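Local coordinates for uncharacterized protein (Bacillus cereus, PDB 4QVU) that is of unknown function but has a HIT-like fold, binds zinc and may be related to galactose-1-phosphate uridylyltransferases, at residues A[105-117]-A[199-211]. Residues are numbered along the deposited sequence; the frame is centred on the assembly and turned at random.
Sequences VILYKNHGPFSGG and KGCSSYNLFFYYL
The Y204 ring carries H111 CB over one face, a CH-pi contact 3.7 Å from the ring centroid, while the H111 imidazole lies slid aside with little overlap, its plane inclined 21° to that of the phenol ring. With CG between the backbone N and carbonyl carbon (chi1 67°), the Y204 ring turns toward the neighbouring strand, to H111 CB and K109 NZ. K109's extended methylenes run over the face shared with L206 and Y204, carrying NZ to a hydrogen bond with Y204 OH (3.0 Å) and a long, weak ion pair with E66. Farther along, L107 CD2 sits over one face of F208 in a CH-pi contact, and L107 O lies at that ring's edge, in plane; leucine's branched end suits this broad apolar surface. On the other side of the sheet, N205 ND2 donates a nearly straight bond (169°) to K109 O, which also accepts from L206 N; N205 OD1 is held by R222. Past H111, S203 OG accepts from F114 N at 3.1 Å, tying down the G112–S115 type I turn, where positive phi suits G112. Backbone bonds at L107, K109 and H111 join antiparallel strands 105–111 and 203–211, fusing the N- and C-terminal family regions into one continuous sheet of the HIT-like fold.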
ATOM      1  N   VAL A 105      -4.447  10.966 -25.004  1.00 70.07           N
ATOM      2  CA  VAL A 105      -3.256  11.774 -25.253  1.00 68.19           C
ATOM      3  C   VAL A 105      -2.693  12.224 -23.892  1.00 69.99           C
ATOM      4  O   VAL A 105      -3.422  12.771 -23.064  1.00 68.41           O
ATOM      5  CB  VAL A 105      -3.561  12.972 -26.199  1.00 71.90           C
ATOM      6  CG1 VAL A 105      -2.393  13.943 -26.268  1.00 70.77           C
ATOM      7  CG2 VAL A 105      -3.935  12.492 -27.596  1.00 73.52           C
ATOM      8  N   ILE A 106      -1.397  11.973 -23.673  1.00 66.02           N
ATOM      9  CA  ILE A 106      -0.675  12.331 -22.457  1.00 63.57           C
ATOM     10  C   ILE A 106       0.084  13.636 -22.659  1.00 65.98           C
ATOM     11  O   ILE A 106       0.722  13.827 -23.696  1.00 66.69           O
ATOM     12  CB  ILE A 106       0.294  11.182 -22.062  1.00 65.99           C
ATOM     13  CG1 ILE A 106      -0.463  10.008 -21.413  1.00 65.70           C
ATOM     14  CG2 ILE A 106       1.416  11.684 -21.148  1.00 66.38           C
ATOM     15  CD1 ILE A 106       0.414   8.812 -21.028  1.00 74.12           C
ATOM     16  N   LEU A 107       0.032  14.504 -21.639  1.00 60.43           N
ATOM     17  CA  LEU A 107       0.769  15.756 -21.487  1.00 59.53           C
ATOM     18  C   LEU A 107       1.540  15.665 -20.165  1.00 63.98           C
ATOM     19  O   LEU A 107       0.932  15.486 -19.095  1.00 62.59           O
ATOM     20  CB  LEU A 107      -0.154  17.000 -21.550  1.00 59.61           C
ATOM     21  CG  LEU A 107       0.460  18.366 -21.138  1.00 63.76           C
ATOM     22  CD1 LEU A 107       1.581  18.807 -22.060  1.00 64.71           C
ATOM     23  CD2 LEU A 107      -0.580  19.434 -21.078  1.00 64.96           C
ATOM     24  N   TYR A 108       2.880  15.729 -20.246  1.00 60.92           N
ATOM     25  CA  TYR A 108       3.727  15.617 -19.063  1.00 60.19           C
ATOM     26  C   TYR A 108       5.089  16.286 -19.302  1.00 66.12           C
ATOM     27  O   TYR A 108       5.457  16.590 -20.441  1.00 66.63           O
ATOM     28  CB  TYR A 108       3.905  14.126 -18.650  1.00 60.41           C
ATOM     29  CG  TYR A 108       4.926  13.331 -19.433  1.00 61.65           C
ATOM     30  CD1 TYR A 108       4.640  12.860 -20.711  1.00 64.44           C
ATOM     31  CD2 TYR A 108       6.148  12.981 -18.867  1.00 62.66           C
ATOM     32  CE1 TYR A 108       5.571  12.112 -21.431  1.00 66.68           C
ATOM     33  CE2 TYR A 108       7.085  12.223 -19.576  1.00 64.22           C
ATOM     34  CZ  TYR A 108       6.790  11.789 -20.856  1.00 73.49           C
ATOM     35  OH  TYR A 108       7.705  11.041 -21.548  1.00 78.32           O
ATOM     36  N   LYS A 109       5.823  16.518 -18.202  1.00 63.11           N
ATOM     37  CA  LYS A 109       7.145  17.136 -18.184  1.00 63.44           C
ATOM     38  C   LYS A 109       8.100  16.334 -17.306  1.00 70.09           C
ATOM     39  O   LYS A 109       7.681  15.739 -16.310  1.00 68.95           O
ATOM     40  CB  LYS A 109       7.063  18.589 -17.674  1.00 64.01           C
ATOM     41  CG  LYS A 109       8.391  19.314 -17.746  1.00 67.56           C
ATOM     42  CD  LYS A 109       8.426  20.688 -17.122  1.00 72.53           C
ATOM     43  CE  LYS A 109       9.827  21.223 -17.279  1.00 79.65           C
ATOM     44  NZ  LYS A 109       9.971  22.593 -16.739  1.00 97.54           N
ATOM     45  N   ASN A 110       9.384  16.345 -17.678  1.00 69.56           N
ATOM     46  CA  ASN A 110      10.502  15.771 -16.929  1.00 69.75           C
ATOM     47  C   ASN A 110      11.520  16.876 -16.704  1.00 76.22           C
ATOM     48  O   ASN A 110      11.836  17.595 -17.654  1.00 77.22           O
ATOM     49  CB  ASN A 110      11.127  14.573 -17.662  1.00 69.48           C
ATOM     50  CG  ASN A 110      10.181  13.480 -18.079  1.00 91.27           C
ATOM     51  OD1 ASN A 110       9.193  13.184 -17.407  1.00 89.51           O
ATOM     52  ND2 ASN A 110      10.491  12.826 -19.190  1.00 81.00           N
ATOM     53  N   HIS A 111      11.990  17.059 -15.461  1.00 73.34           N
ATOM     54  CA  HIS A 111      13.003  18.062 -15.136  1.00 74.93           C
ATOM     55  C   HIS A 111      14.008  17.481 -14.169  1.00 80.90           C
ATOM     56  O   HIS A 111      13.620  16.921 -13.146  1.00 79.67           O
ATOM     57  CB  HIS A 111      12.365  19.330 -14.555  1.00 75.85           C
ATOM     58  CG  HIS A 111      13.349  20.418 -14.244  1.00 81.46           C
ATOM     59  ND1 HIS A 111      14.012  20.469 -13.026  1.00 83.86           N
ATOM     60  CD2 HIS A 111      13.737  21.476 -14.994  1.00 85.02           C
ATOM     61  CE1 HIS A 111      14.793  21.536 -13.084  1.00 85.26           C
ATOM     62  NE2 HIS A 111      14.663  22.173 -14.248  1.00 86.41           N
ATOM     63  N   GLY A 112      15.284  17.632 -14.493  1.00 80.84           N
ATOM     64  CA  GLY A 112      16.379  17.161 -13.657  1.00 82.43           C
ATOM     65  C   GLY A 112      16.901  15.784 -14.024  1.00 88.98           C
ATOM     66  O   GLY A 112      16.263  15.060 -14.800  1.00 88.55           O
ATOM     67  N   PRO A 113      18.060  15.377 -13.448  1.00 86.84           N
ATOM     68  CA  PRO A 113      18.655  14.091 -13.842  1.00 87.45           C
ATOM     69  C   PRO A 113      17.962  12.859 -13.244  1.00 91.45           C
ATOM     70  O   PRO A 113      18.367  11.739 -13.590  1.00 92.38           O
ATOM     71  CB  PRO A 113      20.087  14.197 -13.311  1.00 91.44           C
ATOM     72  CG  PRO A 113      19.999  15.138 -12.159  1.00 95.19           C
ATOM     73  CD  PRO A 113      18.953  16.131 -12.538  1.00 89.50           C
ATOM     74  N   PHE A 114      16.947  13.034 -12.364  1.00 86.09           N
ATOM     75  CA  PHE A 114      16.287  11.879 -11.735  1.00 84.19           C
ATOM     76  C   PHE A 114      14.790  11.804 -12.080  1.00 86.22           C
ATOM     77  O   PHE A 114      14.045  11.097 -11.392  1.00 84.02           O
ATOM     78  CB  PHE A 114      16.472  11.909 -10.210  1.00 85.53           C
ATOM     79  CG  PHE A 114      17.917  12.019  -9.788  1.00 89.64           C
ATOM     80  CD1 PHE A 114      18.834  11.026 -10.120  1.00 94.62           C
ATOM     81  CD2 PHE A 114      18.355  13.097  -9.033  1.00 93.04           C
ATOM     82  CE1 PHE A 114      20.172  11.130  -9.736  1.00 97.84           C
ATOM     83  CE2 PHE A 114      19.689  13.189  -8.629  1.00 98.51           C
ATOM     84  CZ  PHE A 114      20.588  12.204  -8.985  1.00 98.11           C
ATOM     85  N   SER A 115      14.375  12.454 -13.191  1.00 83.20           N
ATOM     86  CA  SER A 115      12.987  12.475 -13.671  1.00 81.91           C
ATOM     87  C   SER A 115      12.734  11.414 -14.752  1.00 88.93           C
ATOM     88  O   SER A 115      11.606  10.937 -14.880  1.00 87.53           O
ATOM     89  CB  SER A 115      12.623  13.855 -14.219  1.00 83.35           C
ATOM     90  OG  SER A 115      13.471  14.268 -15.279  1.00 87.98           O
ATOM     91  N   GLY A 116      13.774  11.068 -15.508  1.00 89.38           N
ATOM     92  CA  GLY A 116      13.701  10.113 -16.607  1.00 91.24           C
ATOM     93  C   GLY A 116      13.667  10.762 -17.983  1.00100.34           C
ATOM     94  O   GLY A 116      13.301  10.112 -18.965  1.00 99.96           O
ATOM     95  N   GLY A 117      14.065  12.036 -18.051  1.00101.27           N
ATOM     96  CA  GLY A 117      14.098  12.826 -19.279  1.00103.87           C
ATOM     97  C   GLY A 117      15.274  12.532 -20.186  1.00114.32           C
ATOM     98  O   GLY A 117      15.925  11.491 -20.044  1.00114.79           O
ATOM     99  N   LYS A 199      15.492  20.510   1.293  1.00 94.60           N
ATOM    100  CA  LYS A 199      16.484  21.590   1.188  1.00 97.43           C
ATOM    101  C   LYS A 199      16.982  21.740  -0.284  1.00101.99           C
ATOM    102  O   LYS A 199      18.136  22.107  -0.517  1.00104.36           O
ATOM    103  CB  LYS A 199      17.664  21.357   2.157  1.00101.96           C
ATOM    104  N   GLY A 200      16.084  21.499  -1.244  1.00 96.07           N
ATOM    105  CA  GLY A 200      16.376  21.562  -2.675  1.00 95.42           C
ATOM    106  C   GLY A 200      16.324  20.175  -3.277  1.00 96.08           C
ATOM    107  O   GLY A 200      17.055  19.287  -2.833  1.00 96.13           O
ATOM    108  N   CYS A 201      15.462  19.973  -4.284  1.00 90.41           N
ATOM    109  CA  CYS A 201      15.248  18.644  -4.842  1.00 88.52           C
ATOM    110  C   CYS A 201      15.815  18.481  -6.290  1.00 92.81           C
ATOM    111  O   CYS A 201      16.067  17.336  -6.691  1.00 94.85           O
ATOM    112  CB  CYS A 201      13.765  18.309  -4.799  1.00 86.49           C
ATOM    113  SG  CYS A 201      13.386  16.586  -5.170  1.00 88.24           S
ATOM    114  N   SER A 202      16.014  19.575  -7.051  1.00 86.50           N
ATOM    115  CA  SER A 202      16.608  19.638  -8.411  1.00 85.64           C
ATOM    116  C   SER A 202      15.808  18.880  -9.514  1.00 83.80           C
ATOM    117  O   SER A 202      15.930  19.265 -10.681  1.00 83.77           O
ATOM    118  CB  SER A 202      18.043  19.107  -8.430  1.00 89.94           C
ATOM    119  OG  SER A 202      18.119  17.689  -8.425  1.00 95.26           O
ATOM    120  N   SER A 203      15.054  17.807  -9.174  1.00 75.26           N
ATOM    121  CA  SER A 203      14.283  17.016 -10.146  1.00 71.91           C
ATOM    122  C   SER A 203      12.803  16.903  -9.780  1.00 72.60           C
ATOM    123  O   SER A 203      12.455  16.714  -8.606  1.00 71.77           O
ATOM    124  CB  SER A 203      14.844  15.604 -10.292  1.00 72.50           C
ATOM    125  OG  SER A 203      16.177  15.597 -10.769  1.00 82.17           O
ATOM    126  N   TYR A 204      11.937  16.947 -10.809  1.00 65.98           N
ATOM    127  CA  TYR A 204      10.497  16.788 -10.654  1.00 63.39           C
ATOM    128  C   TYR A 204       9.860  16.370 -11.963  1.00 67.26           C
ATOM    129  O   TYR A 204      10.475  16.449 -13.031  1.00 68.11           O
ATOM    130  CB  TYR A 204       9.822  18.087 -10.132  1.00 64.27           C
ATOM    131  CG  TYR A 204       9.847  19.254 -11.103  1.00 66.16           C
ATOM    132  CD1 TYR A 204       8.817  19.451 -12.015  1.00 66.93           C
ATOM    133  CD2 TYR A 204      10.889  20.181 -11.085  1.00 68.62           C
ATOM    134  CE1 TYR A 204       8.834  20.518 -12.909  1.00 68.65           C
ATOM    135  CE2 TYR A 204      10.910  21.261 -11.962  1.00 70.54           C
ATOM    136  CZ  TYR A 204       9.878  21.428 -12.875  1.00 76.00           C
ATOM    137  OH  TYR A 204       9.884  22.490 -13.753  1.00 73.29           O
ATOM    138  N   ASN A 205       8.586  15.998 -11.876  1.00 61.85           N
ATOM    139  CA  ASN A 205       7.736  15.673 -13.004  1.00 60.21           C
ATOM    140  C   ASN A 205       6.421  16.395 -12.912  1.00 63.33           C
ATOM    141  O   ASN A 205       5.898  16.589 -11.806  1.00 62.11           O
ATOM    142  CB  ASN A 205       7.453  14.173 -13.073  1.00 58.10           C
ATOM    143  CG  ASN A 205       8.555  13.266 -13.526  1.00 76.97           C
ATOM    144  OD1 ASN A 205       8.931  12.354 -12.813  1.00 75.52           O
ATOM    145  ND2 ASN A 205       8.983  13.375 -14.762  1.00 67.14           N
ATOM    146  N   LEU A 206       5.858  16.752 -14.071  1.00 60.02           N
ATOM    147  CA  LEU A 206       4.494  17.253 -14.179  1.00 59.16           C
ATOM    148  C   LEU A 206       3.707  16.236 -14.914  1.00 60.15           C
ATOM    149  O   LEU A 206       4.199  15.729 -15.918  1.00 58.75           O
ATOM    150  CB  LEU A 206       4.346  18.631 -14.860  1.00 60.56           C
ATOM    151  CG  LEU A 206       5.099  19.847 -14.341  1.00 66.60           C
ATOM    152  CD1 LEU A 206       4.682  21.058 -15.135  1.00 68.04           C
ATOM    153  CD2 LEU A 206       4.842  20.098 -12.856  1.00 67.98           C
ATOM    154  N   PHE A 207       2.517  15.899 -14.423  1.00 56.69           N
ATOM    155  CA  PHE A 207       1.605  14.989 -15.118  1.00 56.46           C
ATOM    156  C   PHE A 207       0.258  15.638 -15.205  1.00 63.55           C
ATOM    157  O   PHE A 207      -0.248  16.122 -14.192  1.00 64.51           O
ATOM    158  CB  PHE A 207       1.500  13.612 -14.456  1.00 56.75           C
ATOM    159  CG  PHE A 207       2.811  12.895 -14.310  1.00 57.32           C
ATOM    160  CD1 PHE A 207       3.437  12.325 -15.412  1.00 59.85           C
ATOM    161  CD2 PHE A 207       3.422  12.781 -13.068  1.00 57.86           C
ATOM    162  CE1 PHE A 207       4.659  11.680 -15.282  1.00 59.91           C
ATOM    163  CE2 PHE A 207       4.636  12.121 -12.936  1.00 60.12           C
ATOM    164  CZ  PHE A 207       5.247  11.577 -14.044  1.00 58.39           C
ATOM    165  N   PHE A 208      -0.316  15.678 -16.407  1.00 60.82           N
ATOM    166  CA  PHE A 208      -1.623  16.276 -16.597  1.00 61.14           C
ATOM    167  C   PHE A 208      -2.640  15.196 -16.864  1.00 65.68           C
ATOM    168  O   PHE A 208      -2.327  14.176 -17.481  1.00 64.45           O
ATOM    169  CB  PHE A 208      -1.604  17.307 -17.725  1.00 63.72           C
ATOM    170  CG  PHE A 208      -0.878  18.586 -17.375  1.00 64.91           C
ATOM    171  CD1 PHE A 208       0.509  18.676 -17.495  1.00 66.19           C
ATOM    172  CD2 PHE A 208      -1.584  19.713 -16.965  1.00 66.86           C
ATOM    173  CE1 PHE A 208       1.177  19.867 -17.189  1.00 67.38           C
ATOM    174  CE2 PHE A 208      -0.912  20.908 -16.662  1.00 69.87           C
ATOM    175  CZ  PHE A 208       0.464  20.978 -16.783  1.00 67.35           C
ATOM    176  N   TYR A 209      -3.859  15.418 -16.351  1.00 64.10           N
ATOM    177  CA  TYR A 209      -5.000  14.507 -16.477  1.00 64.11           C
ATOM    178  C   TYR A 209      -6.285  15.281 -16.742  1.00 69.08           C
ATOM    179  O   TYR A 209      -6.475  16.378 -16.199  1.00 67.27           O
ATOM    180  CB  TYR A 209      -5.185  13.650 -15.193  1.00 63.58           C
ATOM    181  CG  TYR A 209      -3.911  13.087 -14.586  1.00 62.33           C
ATOM    182  CD1 TYR A 209      -3.083  13.877 -13.794  1.00 63.09           C
ATOM    183  CD2 TYR A 209      -3.586  11.737 -14.723  1.00 61.52           C
ATOM    184  CE1 TYR A 209      -1.913  13.371 -13.237  1.00 61.44           C
ATOM    185  CE2 TYR A 209      -2.440  11.205 -14.129  1.00 60.48           C
ATOM    186  CZ  TYR A 209      -1.596  12.033 -13.406  1.00 64.95           C
ATOM    187  OH  TYR A 209      -0.464  11.538 -12.813  1.00 62.05           O
ATOM    188  N   TYR A 210      -7.157  14.710 -17.585  1.00 67.50           N
ATOM    189  CA  TYR A 210      -8.496  15.220 -17.839  1.00 69.69           C
ATOM    190  C   TYR A 210      -9.417  14.130 -17.318  1.00 75.88           C
ATOM    191  O   TYR A 210      -9.605  13.104 -17.976  1.00 74.81           O
ATOM    192  CB  TYR A 210      -8.747  15.626 -19.312  1.00 72.82           C
ATOM    193  CG  TYR A 210     -10.130  16.210 -19.514  1.00 78.07           C
ATOM    194  CD1 TYR A 210     -10.392  17.549 -19.230  1.00 81.36           C
ATOM    195  CD2 TYR A 210     -11.196  15.409 -19.922  1.00 80.35           C
ATOM    196  CE1 TYR A 210     -11.673  18.081 -19.370  1.00 84.77           C
ATOM    197  CE2 TYR A 210     -12.482  15.927 -20.054  1.00 83.46           C
ATOM    198  CZ  TYR A 210     -12.715  17.265 -19.780  1.00 93.60           C
ATOM    199  OH  TYR A 210     -13.978  17.782 -19.905  1.00100.62           O
ATOM    200  N   LEU A 211      -9.862  14.298 -16.058  1.00 75.11           N
ATOM    201  CA  LEU A 211     -10.659  13.328 -15.305  1.00 76.33           C
ATOM    202  C   LEU A 211     -11.877  13.994 -14.687  1.00 83.11           C
ATOM    203  O   LEU A 211     -11.744  15.081 -14.134  1.00 83.27           O
ATOM    204  CB  LEU A 211      -9.758  12.720 -14.200  1.00 75.03           C
ATOM    205  CG  LEU A 211     -10.367  11.650 -13.269  1.00 81.15           C
ATOM    206  CD1 LEU A 211     -10.667  10.345 -14.017  1.00 82.46           C
ATOM    207  CD2 LEU A 211      -9.438  11.343 -12.120  1.00 82.00           C
TER